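Local structure of LYND (Lyngbya aestuarii, 4V1T) at residues B[188-194]-B[289-295]. The protein probably catalyses the ATP-dependent cyclisation of cysteine residues in cyanobactin precursor peptides to thiazolines, as a YcaO-family enzyme. Numbering follows the deposited sequence.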
loop_
_atom_site.group_PDB
_atom_site.type_symbol
_atom_site.label_atom_id
_atom_site.label_comp_id
_atom_site.label_asym_id
_atom_site.label_seq_id
_atom_site.Cartn_x
_atom_site.Cartn_y
_atom_site.Cartn_z
ATOM N N SER B 188 -0.492 26.239 -3.437
ATOM C CA SER B 188 -1.570 25.267 -3.522
ATOM C C SER B 188 -1.246 23.987 -2.766
ATOM O O SER B 188 -2.123 23.142 -2.585
ATOM C CB SER B 188 -1.855 24.931 -4.990
ATOM O OG SER B 188 -0.659 24.547 -5.648
ATOM N N VAL B 189 0.009 23.842 -2.350
ATOM C CA VAL B 189 0.428 22.719 -1.524
ATOM C C VAL B 189 1.072 23.198 -0.230
ATOM O O VAL B 189 2.150 23.790 -0.247
ATOM C CB VAL B 189 1.427 21.809 -2.258
ATOM C CG1 VAL B 189 1.687 20.545 -1.444
ATOM C CG2 VAL B 189 0.907 21.446 -3.647
ATOM N N LEU B 190 0.410 22.934 0.891
ATOM C CA LEU B 190 0.977 23.211 2.197
ATOM C C LEU B 190 2.142 22.280 2.445
ATOM O O LEU B 190 2.004 21.074 2.279
ATOM C CB LEU B 190 -0.078 23.042 3.300
ATOM C CG LEU B 190 0.432 22.864 4.739
ATOM C CD1 LEU B 190 1.111 24.124 5.256
ATOM C CD2 LEU B 190 -0.694 22.451 5.667
ATOM N N TRP B 191 3.290 22.842 2.819
ATOM C CA TRP B 191 4.386 22.048 3.379
ATOM C C TRP B 191 4.456 22.356 4.860
ATOM O O TRP B 191 4.446 23.516 5.264
ATOM C CB TRP B 191 5.731 22.358 2.731
ATOM C CG TRP B 191 5.842 22.001 1.287
ATOM C CD1 TRP B 191 4.860 22.071 0.338
ATOM C CD2 TRP B 191 7.014 21.524 0.624
ATOM N NE1 TRP B 191 5.351 21.656 -0.879
ATOM C CE2 TRP B 191 6.671 21.323 -0.733
ATOM C CE3 TRP B 191 8.321 21.247 1.043
ATOM C CZ2 TRP B 191 7.593 20.856 -1.676
ATOM C CZ3 TRP B 191 9.234 20.784 0.110
ATOM C CH2 TRP B 191 8.865 20.593 -1.238
ATOM N N LEU B 192 4.527 21.306 5.663
ATOM C CA LEU B 192 4.544 21.431 7.108
ATOM C C LEU B 192 5.622 20.506 7.676
ATOM O O LEU B 192 5.578 19.301 7.499
ATOM C CB LEU B 192 3.159 21.095 7.669
ATOM C CG LEU B 192 2.991 21.078 9.182
ATOM C CD1 LEU B 192 3.300 22.430 9.797
ATOM C CD2 LEU B 192 1.581 20.637 9.548
ATOM N N GLY B 193 6.598 21.092 8.357
ATOM C CA GLY B 193 7.718 20.343 8.892
ATOM C C GLY B 193 8.904 20.417 7.947
ATOM O O GLY B 193 8.806 21.001 6.864
ATOM N N PRO B 194 10.029 19.829 8.347
ATOM C CA PRO B 194 10.156 19.124 9.619
ATOM C C PRO B 194 10.470 20.030 10.789
ATOM O O PRO B 194 10.715 21.230 10.615
ATOM C CB PRO B 194 11.330 18.196 9.360
ATOM C CG PRO B 194 12.221 19.009 8.493
ATOM C CD PRO B 194 11.308 19.840 7.613
ATOM N N LYS B 289 10.164 14.759 9.662
ATOM C CA LYS B 289 9.016 14.466 8.807
ATOM C C LYS B 289 8.539 15.724 8.120
ATOM O O LYS B 289 8.486 16.781 8.734
ATOM C CB LYS B 289 7.851 13.905 9.625
ATOM C CG LYS B 289 7.551 12.438 9.402
ATOM C CD LYS B 289 6.121 12.100 9.809
ATOM C CE LYS B 289 5.882 12.282 11.305
ATOM N NZ LYS B 289 4.429 12.421 11.626
ATOM N N ILE B 290 8.165 15.598 6.852
ATOM C CA ILE B 290 7.480 16.680 6.156
ATOM C C ILE B 290 6.094 16.203 5.734
ATOM O O ILE B 290 5.925 15.102 5.213
ATOM C CB ILE B 290 8.259 17.154 4.932
ATOM C CG1 ILE B 290 9.622 17.691 5.370
ATOM C CG2 ILE B 290 7.480 18.246 4.203
ATOM C CD1 ILE B 290 10.558 17.994 4.226
ATOM N N ILE B 291 5.106 17.053 5.958
ATOM C CA ILE B 291 3.740 16.790 5.530
ATOM C C ILE B 291 3.388 17.724 4.391
ATOM O O ILE B 291 3.556 18.932 4.513
ATOM C CB ILE B 291 2.737 17.038 6.667
ATOM C CG1 ILE B 291 3.063 16.135 7.850
ATOM C CG2 ILE B 291 1.299 16.855 6.181
ATOM C CD1 ILE B 291 2.832 14.661 7.602
ATOM N N THR B 292 2.895 17.158 3.299
ATOM C CA THR B 292 2.393 17.957 2.190
ATOM C C THR B 292 0.892 17.754 2.095
ATOM O O THR B 292 0.416 16.624 2.033
ATOM C CB THR B 292 3.059 17.606 0.841
ATOM O OG1 THR B 292 2.883 16.211 0.557
ATOM C CG2 THR B 292 4.535 17.927 0.888
ATOM N N LEU B 293 0.154 18.858 2.115
ATOM C CA LEU B 293 -1.283 18.844 1.920
ATOM C C LEU B 293 -1.619 19.614 0.649
ATOM O O LEU B 293 -1.619 20.847 0.634
ATOM C CB LEU B 293 -2.006 19.456 3.117
ATOM C CG LEU B 293 -3.524 19.627 2.991
ATOM C CD1 LEU B 293 -4.212 18.289 2.813
ATOM C CD2 LEU B 293 -4.089 20.365 4.198
ATOM N N ASN B 294 -1.893 18.873 -0.417
ATOM C CA ASN B 294 -2.304 19.468 -1.677
ATOM C C ASN B 294 -3.736 19.960 -1.561
ATOM O O ASN B 294 -4.644 19.175 -1.286
ATOM C CB ASN B 294 -2.164 18.452 -2.809
ATOM C CG ASN B 294 -2.191 19.099 -4.178
ATOM O OD1 ASN B 294 -2.972 20.014 -4.435
ATOM N ND2 ASN B 294 -1.331 18.636 -5.057
ATOM N N HIS B 295 -3.927 21.263 -1.735
ATOM C CA HIS B 295 -5.235 21.885 -1.571
ATOM C C HIS B 295 -6.104 21.764 -2.835
ATOM O O HIS B 295 -7.322 21.599 -2.733
ATOM C CB HIS B 295 -5.074 23.367 -1.220
ATOM C CG HIS B 295 -4.459 23.619 0.119
ATOM N ND1 HIS B 295 -5.071 23.254 1.300
ATOM C CD2 HIS B 295 -3.299 24.229 0.470
ATOM C CE1 HIS B 295 -4.311 23.616 2.317
ATOM N NE2 HIS B 295 -3.228 24.205 1.842
#
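Strands 189-194 and 289-294 run antiparallel, their axes 4.4 Å apart at closest approach and 164° between their directions. Leu190 and Leu293 form one hydrogen-bonded pair, Leu192 and Ile291 the next. Each pair exchanges two N-H...O bonds; Ile291 N to Leu192 O is 2.8 Å and nearly straight. Just past the strand, His295 N donates to Ser188 O at 2.7 Å, almost in line with the C=O. The ladder stops at Pro194, whose N has no hydrogen for Lys289 O; the peptide bond before it is cis.

Val189, Trp191, Thr292 and Asn294 share one face of the sheet. Thr292 CG2 sits over the five-membered ring of Trp191, 4.1 Å from its centroid and 5° off the normal, a CH-pi contact. With chi1 at 57°, Thr292 sets this methyl anti to its carbonyl carbon, and OG1 bonds to His303. Val189 CG2 rests against the Asn294 amide. Further along, Pro194 CD packs on Ile290 CG1 at 3.5 Å, the two side chains lying alongside each other.

Leu190, Leu192, Ile291 and Leu293 line the other face. Leu190 CB lies 4.1 Å from Leu293 CB, and His295 NE2 closes on the same Leu190 CB. Phe259 of helix 250-275 covers both Leu190 and Leu192.

The contact thus joins neighbouring strands of a mixed sheet, its apolar face covered partly by helix 250-275 and partly by Leu298 and Leu300 of the second subunit. At the Ser188-His295 end, Asn294 OD1 bonds to Ser296 and to Gln29 of the second subunit. Ser188 OG bonds to Glu98 and Gln29 of that chain, holding this end against it.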